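PDB 2FJC: antigen TpF1, which binds ferric iron as a Dps-family mini-ferritin, probably oxidising and storing the metal inside a shell of identical four-helix subunits. Local coordinates for residues Tyr29-Leu32 with His33-Trp37; Glu49-Glu52 with Glu53-Val56; Ala104-Lys107 with Arg108-Tyr112. One frame throughout, in Å; residues are numbered along the deposited sequence.

Contact 1: residues Tyr29-Leu32 with His33-Trp37; sequences YIKL and HNYHW. With FE (Fe (III) ion), chain S.
Y29-L32 and H33-W37 are consecutive turns of helix 8-38, tied by i to i+4 bonds from N34 N to I30 O, Y35 N to K31 O and H36 N to L32 O, the last 2.8 Å long. Y29 O takes two N-H groups of H33, a weak one from the backbone N and a strong one from the imidazole: H33 ND1 donates to Y29 O over 2.8 Å, nearly straight at 171°, with the oxygen in the ring plane. H33 CG lies beside its own backbone N (chi1 -83°), which folds the ring back along the preceding turn. Its CE1 then points at one face of Y29, 3.4 Å from Y29 CZ, a T-shaped pair with planes 65° apart; Y29 OH itself bonds T59 of the second subunit. One turn on, H36 NE2 binds the iron at 2.5 Å, and D63 and E67 of the second subunit complete the protein ligands seen. The site matches the intersubunit ferroxidase centre of Dps mini-ferritins, where one chain brings histidine and the other carboxylates. On another side of the helix, the extended K31 chain runs alongside Y35, K31 CE coming 3.2 Å from Y35 OH, while K31 O sits 3.5 Å above one face of the Y35 ring. K31 NZ goes on to A90 O and D109, and Y35 OH to E92.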
loop_
_atom_site.group_PDB
_atom_site.type_symbol
_atom_site.label_atom_id
_atom_site.label_comp_id
_atom_site.label_asym_id
_atom_site.label_seq_id
_atom_site.Cartn_x
_atom_site.Cartn_y
_atom_site.Cartn_z
ATOM N N TYR B 29 31.391 -4.394 -0.455
ATOM C CA TYR B 29 30.184 -4.975 0.096
ATOM C C TYR B 29 30.458 -5.642 1.434
ATOM O O TYR B 29 29.745 -5.421 2.416
ATOM C CB TYR B 29 29.605 -6.005 -0.869
ATOM C CG TYR B 29 28.330 -6.649 -0.376
ATOM C CD1 TYR B 29 27.151 -5.914 -0.262
ATOM C CD2 TYR B 29 28.299 -7.999 -0.028
ATOM C CE1 TYR B 29 25.969 -6.508 0.185
ATOM C CE2 TYR B 29 27.125 -8.608 0.420
ATOM C CZ TYR B 29 25.964 -7.859 0.525
ATOM O OH TYR B 29 24.810 -8.460 0.975
ATOM N N ILE B 30 31.499 -6.459 1.472
ATOM C CA ILE B 30 31.845 -7.150 2.688
ATOM C C ILE B 30 32.526 -6.226 3.692
ATOM O O ILE B 30 32.330 -6.361 4.902
ATOM C CB ILE B 30 32.706 -8.370 2.358
ATOM C CG1 ILE B 30 31.800 -9.421 1.711
ATOM C CG2 ILE B 30 33.379 -8.920 3.613
ATOM C CD1 ILE B 30 32.533 -10.633 1.235
ATOM N N LYS B 31 33.293 -5.269 3.188
ATOM C CA LYS B 31 33.980 -4.327 4.047
ATOM C C LYS B 31 32.938 -3.525 4.816
ATOM O O LYS B 31 33.099 -3.252 6.005
ATOM C CB LYS B 31 34.852 -3.407 3.191
ATOM C CG LYS B 31 35.859 -2.571 3.948
ATOM C CD LYS B 31 36.850 -1.932 2.968
ATOM C CE LYS B 31 37.855 -1.046 3.688
ATOM N NZ LYS B 31 38.807 -0.422 2.743
ATOM N N LEU B 32 31.861 -3.152 4.135
ATOM C CA LEU B 32 30.804 -2.376 4.765
ATOM C C LEU B 32 30.126 -3.189 5.863
ATOM O O LEU B 32 29.671 -2.633 6.861
ATOM C CB LEU B 32 29.779 -1.929 3.722
ATOM C CG LEU B 32 30.271 -0.818 2.793
ATOM C CD1 LEU B 32 29.299 -0.636 1.640
ATOM C CD2 LEU B 32 30.429 0.471 3.593
ATOM N N HIS B 33 30.046 -4.503 5.685
ATOM C CA HIS B 33 29.441 -5.331 6.715
ATOM C C HIS B 33 30.359 -5.298 7.924
ATOM O O HIS B 33 29.896 -5.247 9.063
ATOM C CB HIS B 33 29.257 -6.781 6.255
ATOM C CG HIS B 33 28.012 -7.008 5.457
ATOM N ND1 HIS B 33 27.879 -6.608 4.144
ATOM C CD2 HIS B 33 26.832 -7.586 5.793
ATOM C CE1 HIS B 33 26.674 -6.929 3.707
ATOM N NE2 HIS B 33 26.017 -7.523 4.689
ATOM N N ASN B 34 31.662 -5.318 7.670
ATOM C CA ASN B 34 32.637 -5.278 8.743
ATOM C C ASN B 34 32.340 -4.070 9.635
ATOM O O ASN B 34 32.176 -4.219 10.839
ATOM C CB ASN B 34 34.046 -5.168 8.167
ATOM C CG ASN B 34 35.115 -5.427 9.202
ATOM O OD1 ASN B 34 35.071 -4.889 10.299
ATOM N ND2 ASN B 34 36.088 -6.248 8.851
ATOM N N TYR B 35 32.257 -2.877 9.050
ATOM C CA TYR B 35 31.968 -1.688 9.845
ATOM C C TYR B 35 30.582 -1.783 10.459
ATOM O O TYR B 35 30.369 -1.405 11.609
ATOM C CB TYR B 35 32.060 -0.427 8.987
ATOM C CG TYR B 35 33.409 -0.263 8.334
ATOM C CD1 TYR B 35 34.582 -0.505 9.051
ATOM C CD2 TYR B 35 33.519 0.128 6.998
ATOM C CE1 TYR B 35 35.816 -0.370 8.463
ATOM C CE2 TYR B 35 34.760 0.272 6.398
ATOM C CZ TYR B 35 35.908 0.019 7.134
ATOM O OH TYR B 35 37.143 0.139 6.528
ATOM N N HIS B 36 29.644 -2.290 9.676
ATOM C CA HIS B 36 28.267 -2.452 10.106
ATOM C C HIS B 36 28.219 -3.236 11.417
ATOM O O HIS B 36 27.463 -2.898 12.331
ATOM C CB HIS B 36 27.487 -3.192 9.004
ATOM C CG HIS B 36 26.045 -3.453 9.326
ATOM N ND1 HIS B 36 25.120 -2.442 9.503
ATOM C CD2 HIS B 36 25.356 -4.616 9.433
ATOM C CE1 HIS B 36 23.925 -2.971 9.697
ATOM N NE2 HIS B 36 24.041 -4.288 9.660
ATOM N N TRP B 37 29.038 -4.277 11.503
ATOM C CA TRP B 37 29.083 -5.124 12.683
ATOM C C TRP B 37 29.970 -4.656 13.830
ATOM O O TRP B 37 29.614 -4.819 14.998
ATOM C CB TRP B 37 29.557 -6.522 12.308
ATOM C CG TRP B 37 28.704 -7.225 11.337
ATOM C CD1 TRP B 37 27.347 -7.196 11.264
ATOM C CD2 TRP B 37 29.145 -8.133 10.320
ATOM N NE1 TRP B 37 26.911 -8.030 10.266
ATOM C CE2 TRP B 37 27.993 -8.620 9.669
ATOM C CE3 TRP B 37 30.402 -8.584 9.901
ATOM C CZ2 TRP B 37 28.054 -9.538 8.616
ATOM C CZ3 TRP B 37 30.466 -9.498 8.856
ATOM C CH2 TRP B 37 29.297 -9.966 8.225
HETATM FE FE FE S . 22.891 -6.425 10.065
#

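Contact 2: residues Glu49-Glu52 with Glu53-Val56; sequences ELLE and EYYV
Two tyrosine rings carry this contact, each packed on the preceding turn. The Y55 ring has E52 CA over one face, a CH-pi contact 3.6 Å from CA to the ring centroid and 18° off the normal. The Y54 ring carries L50 on one face: L50 CD1 lies 4.0 Å from the centroid, toward the hydroxyl end, and L50 O rides above the same face near CG. L51 CD1 adds a more oblique touch, 4.0 Å from Y54 CD2. Y55 reaches E52 through an uncommon torsion for a helix: CG falls in the crowded position between the backbone N and the carbonyl carbon (chi1 66°), which turns the ring back against E52 of the previous turn. E52, extended, runs out past it; E52 CG lies 3.6 Å from Y55 CZ, with the carboxylate and ring planes 55° apart. E53 trails over E49 O, and its carboxylate stays well clear of that of E49, E49 OE1 to E53 OE2 being 6.1 Å. Lysines probably temper these like charges: K45 forms a salt bridge with E49, and K45 of a third subunit makes a long, weak ion pair with E53. Regular bonds such as Y54 N to L50 O (2.9 Å) hold the turns together. Y54 packs against L32, F110 and helix 130-154 of the bundle, whereas Y55 stacks on H33 and meets H36 edge-to-face, an aromatic lining beside the iron of what is probably the Dps ferroxidase centre.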
loop_
_atom_site.group_PDB
_atom_site.type_symbol
_atom_site.label_atom_id
_atom_site.label_comp_id
_atom_site.label_asym_id
_atom_site.label_seq_id
_atom_site.Cartn_x
_atom_site.Cartn_y
_atom_site.Cartn_z
ATOM N N GLU B 49 22.722 1.460 10.617
ATOM C CA GLU B 49 21.715 1.474 9.566
ATOM C C GLU B 49 22.212 2.135 8.290
ATOM O O GLU B 49 21.903 1.672 7.190
ATOM C CB GLU B 49 20.448 2.177 10.063
ATOM C CG GLU B 49 19.572 1.282 10.941
ATOM C CD GLU B 49 18.623 2.065 11.842
ATOM O OE1 GLU B 49 18.338 3.247 11.542
ATOM O OE2 GLU B 49 18.153 1.490 12.852
ATOM N N LEU B 50 22.978 3.214 8.430
ATOM C CA LEU B 50 23.518 3.901 7.270
ATOM C C LEU B 50 24.415 2.937 6.482
ATOM O O LEU B 50 24.342 2.864 5.255
ATOM C CB LEU B 50 24.330 5.119 7.699
ATOM C CG LEU B 50 25.096 5.854 6.594
ATOM C CD1 LEU B 50 24.131 6.451 5.613
ATOM C CD2 LEU B 50 25.943 6.951 7.196
ATOM N N LEU B 51 25.254 2.201 7.201
ATOM C CA LEU B 51 26.158 1.248 6.587
ATOM C C LEU B 51 25.383 0.197 5.790
ATOM O O LEU B 51 25.822 -0.241 4.717
ATOM C CB LEU B 51 27.011 0.572 7.668
ATOM C CG LEU B 51 28.411 1.111 8.002
ATOM C CD1 LEU B 51 28.760 2.321 7.143
ATOM C CD2 LEU B 51 28.487 1.437 9.476
ATOM N N GLU B 52 24.233 -0.214 6.315
ATOM C CA GLU B 52 23.422 -1.198 5.620
ATOM C C GLU B 52 22.883 -0.578 4.334
ATOM O O GLU B 52 22.895 -1.213 3.285
ATOM C CB GLU B 52 22.269 -1.677 6.502
ATOM C CG GLU B 52 21.285 -2.584 5.778
ATOM C CD GLU B 52 20.249 -3.199 6.710
ATOM O OE1 GLU B 52 19.759 -2.492 7.618
ATOM O OE2 GLU B 52 19.919 -4.390 6.525
ATOM N N GLU B 53 22.406 0.659 4.416
ATOM C CA GLU B 53 21.895 1.342 3.228
ATOM C C GLU B 53 23.002 1.308 2.184
ATOM O O GLU B 53 22.758 1.015 1.015
ATOM C CB GLU B 53 21.548 2.800 3.533
ATOM C CG GLU B 53 20.201 3.030 4.171
ATOM C CD GLU B 53 19.985 4.488 4.561
ATOM O OE1 GLU B 53 20.276 5.392 3.730
ATOM O OE2 GLU B 53 19.519 4.725 5.703
ATOM N N TYR B 54 24.224 1.596 2.627
ATOM C CA TYR B 54 25.368 1.605 1.734
ATOM C C TYR B 54 25.634 0.267 1.070
ATOM O O TYR B 54 25.784 0.201 -0.154
ATOM C CB TYR B 54 26.640 2.051 2.464
ATOM C CG TYR B 54 26.714 3.533 2.787
ATOM C CD1 TYR B 54 25.876 4.460 2.149
ATOM C CD2 TYR B 54 27.652 4.018 3.702
ATOM C CE1 TYR B 54 25.972 5.830 2.415
ATOM C CE2 TYR B 54 27.760 5.387 3.968
ATOM C CZ TYR B 54 26.919 6.282 3.324
ATOM O OH TYR B 54 27.029 7.625 3.591
ATOM N N TYR B 55 25.701 -0.809 1.849
ATOM C CA TYR B 55 25.994 -2.074 1.207
ATOM C C TYR B 55 24.852 -2.582 0.344
ATOM O O TYR B 55 25.075 -3.353 -0.583
ATOM C CB TYR B 55 26.496 -3.134 2.217
ATOM C CG TYR B 55 25.559 -3.665 3.296
ATOM C CD1 TYR B 55 24.396 -4.366 2.971
ATOM C CD2 TYR B 55 25.923 -3.591 4.649
ATOM C CE1 TYR B 55 23.626 -4.991 3.959
ATOM C CE2 TYR B 55 25.167 -4.206 5.641
ATOM C CZ TYR B 55 24.023 -4.907 5.292
ATOM O OH TYR B 55 23.296 -5.544 6.272
ATOM N N VAL B 56 23.634 -2.136 0.626
ATOM C CA VAL B 56 22.495 -2.533 -0.189
ATOM C C VAL B 56 22.687 -1.817 -1.520
ATOM O O VAL B 56 22.531 -2.398 -2.588
ATOM C CB VAL B 56 21.143 -2.092 0.452
ATOM C CG1 VAL B 56 20.041 -2.088 -0.601
ATOM C CG2 VAL B 56 20.779 -3.040 1.612
#

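Contact 3: residues Ala104-Lys107 with Arg108-Tyr112; sequences ARVK and RDFEY
K107 and E111, one helical turn apart, are joined by a salt bridge of 2.8 Å between K107 NZ and E111 OE2. The lysine chain runs straight from CB to CE and then bends at its last torsion (chi4 -72°), which carries the ammonium across to the glutamate. It arrives from above the carboxylate plane, 47° out of it. A water bridges the same two groups, accepting from K107 NZ and donating to E111 OE1, so both carboxylate oxygens take part, one directly and one through the water. The glutamate stem folds over the backbone on its way, E111 CG resting 3.1 Å from K107 O.

R108 also turns back along the helix. Its chain bends at chi3 (-55°), bringing the guanidinium beside the preceding turn, with R108 NH2 4.1 Å from A104 CB and R108 NH1 4.2 Å from R105 CG. R105 is extended and points the same way as R108, but the charged groups remain apart, R105 NE to R108 NH1 being 5.2 Å; R105 forms a salt bridge with E92. D109 OD2 passes 3.6 Å from R105 O without bonding to it and is held by a salt bridge to K31. F110 CG lies 3.3 Å from V106 O, and the ring then runs inward past V106, whose side chain it barely touches.

Within the four-helix bundle, this part of helix 99-127 turns V106 and F110 inward, V106 against L32 and Y35 of helix 8-38 and L150 of helix 130-154. F110 reaches L28 on the former helix, L143 and I147 on the latter, and meets Y54 of helix 44-71 edge-to-face.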
loop_
_atom_site.group_PDB
_atom_site.type_symbol
_atom_site.label_atom_id
_atom_site.label_comp_id
_atom_site.label_asym_id
_atom_site.label_seq_id
_atom_site.Cartn_x
_atom_site.Cartn_y
_atom_site.Cartn_z
ATOM N N ALA B 104 35.259 7.532 7.852
ATOM C CA ALA B 104 36.342 8.146 7.096
ATOM C C ALA B 104 36.861 7.155 6.071
ATOM O O ALA B 104 37.227 7.529 4.959
ATOM C CB ALA B 104 37.469 8.576 8.025
ATOM N N ARG B 105 36.888 5.885 6.450
ATOM C CA ARG B 105 37.360 4.862 5.534
ATOM C C ARG B 105 36.380 4.594 4.393
ATOM O O ARG B 105 36.812 4.425 3.251
ATOM C CB ARG B 105 37.681 3.567 6.285
ATOM C CG ARG B 105 38.822 3.745 7.251
ATOM C CD ARG B 105 39.167 2.491 8.017
ATOM N NE ARG B 105 40.020 2.825 9.154
ATOM C CZ ARG B 105 40.437 1.955 10.067
ATOM N NH1 ARG B 105 40.093 0.676 9.986
ATOM N NH2 ARG B 105 41.177 2.376 11.082
ATOM N N VAL B 106 35.075 4.560 4.666
ATOM C CA VAL B 106 34.153 4.320 3.561
ATOM C C VAL B 106 34.162 5.547 2.645
ATOM O O VAL B 106 34.052 5.413 1.439
ATOM C CB VAL B 106 32.685 3.997 4.021
ATOM C CG1 VAL B 106 32.710 3.084 5.215
ATOM C CG2 VAL B 106 31.912 5.258 4.301
ATOM N N LYS B 107 34.310 6.738 3.214
ATOM C CA LYS B 107 34.351 7.943 2.398
ATOM C C LYS B 107 35.537 7.827 1.438
ATOM O O LYS B 107 35.437 8.151 0.255
ATOM C CB LYS B 107 34.516 9.187 3.277
ATOM C CG LYS B 107 34.643 10.495 2.503
ATOM C CD LYS B 107 34.602 11.691 3.432
ATOM C CE LYS B 107 34.601 13.008 2.674
ATOM N NZ LYS B 107 35.918 13.281 2.060
ATOM N N ARG B 108 36.655 7.343 1.960
ATOM C CA ARG B 108 37.867 7.183 1.176
ATOM C C ARG B 108 37.636 6.176 0.043
ATOM O O ARG B 108 38.037 6.415 -1.105
ATOM C CB ARG B 108 38.999 6.714 2.095
ATOM C CG ARG B 108 40.408 7.041 1.626
ATOM C CD ARG B 108 41.443 6.680 2.710
ATOM N NE ARG B 108 41.129 7.334 3.979
ATOM C CZ ARG B 108 41.400 6.818 5.180
ATOM N NH1 ARG B 108 42.000 5.631 5.280
ATOM N NH2 ARG B 108 41.050 7.477 6.286
ATOM N N ASP B 109 36.986 5.058 0.363
ATOM C CA ASP B 109 36.705 4.038 -0.643
ATOM C C ASP B 109 35.690 4.540 -1.676
ATOM O O ASP B 109 35.779 4.214 -2.867
ATOM C CB ASP B 109 36.192 2.746 0.007
ATOM C CG ASP B 109 37.290 1.974 0.726
ATOM O OD1 ASP B 109 38.477 2.161 0.382
ATOM O OD2 ASP B 109 36.971 1.166 1.630
ATOM N N PHE B 110 34.732 5.336 -1.220
ATOM C CA PHE B 110 33.734 5.887 -2.121
ATOM C C PHE B 110 34.427 6.831 -3.099
ATOM O O PHE B 110 34.123 6.836 -4.288
ATOM C CB PHE B 110 32.657 6.646 -1.342
ATOM C CG PHE B 110 31.583 5.759 -0.752
ATOM C CD1 PHE B 110 31.574 4.384 -0.994
ATOM C CD2 PHE B 110 30.550 6.315 0.011
ATOM C CE1 PHE B 110 30.550 3.582 -0.488
ATOM C CE2 PHE B 110 29.523 5.517 0.520
ATOM C CZ PHE B 110 29.524 4.151 0.272
ATOM N N GLU B 111 35.364 7.627 -2.594
ATOM C CA GLU B 111 36.087 8.562 -3.441
ATOM C C GLU B 111 36.957 7.795 -4.433
ATOM O O GLU B 111 37.053 8.173 -5.596
ATOM C CB GLU B 111 36.933 9.510 -2.581
ATOM C CG GLU B 111 36.086 10.423 -1.709
ATOM C CD GLU B 111 36.900 11.214 -0.694
ATOM O OE1 GLU B 111 37.796 10.626 -0.057
ATOM O OE2 GLU B 111 36.629 12.419 -0.517
ATOM N N TYR B 112 37.579 6.715 -3.977
ATOM C CA TYR B 112 38.393 5.914 -4.869
ATOM C C TYR B 112 37.494 5.365 -5.977
ATOM O O TYR B 112 37.853 5.435 -7.149
ATOM C CB TYR B 112 39.080 4.773 -4.109
ATOM C CG TYR B 112 39.520 3.622 -4.984
ATOM C CD1 TYR B 112 38.639 2.587 -5.302
ATOM C CD2 TYR B 112 40.816 3.565 -5.503
ATOM C CE1 TYR B 112 39.033 1.523 -6.113
ATOM C CE2 TYR B 112 41.221 2.503 -6.319
ATOM C CZ TYR B 112 40.320 1.488 -6.619
ATOM O OH TYR B 112 40.686 0.444 -7.443
HETATM O O HOH W 1 38.328 11.297 2.248
#

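In the fold
The three contacts meet in a triangle; the centre of contact 1 is about 9 Å from that of contact 2 and about 13 Å from that of contact 3. Toward contact 2 it is aromatic: H33 NE2 approaches Y55 CZ to 3.3 Å, and Y55 OH comes 3.7 Å from H36 NE2. The Y55 side chain comes within about 4 Å of the iron (nearest atoms) but is not among its ligands. Toward contact 3 the junction is both charged and apolar, with K31 NZ bridging to D109 OD2 at 2.7 Å and Y35 packing on V106. Contacts 2 and 3, about 14 Å between centres, meet through Y54 and F110 (Y54 CG to F110 CZ 3.8 Å), between helices 44-71 and 99-127.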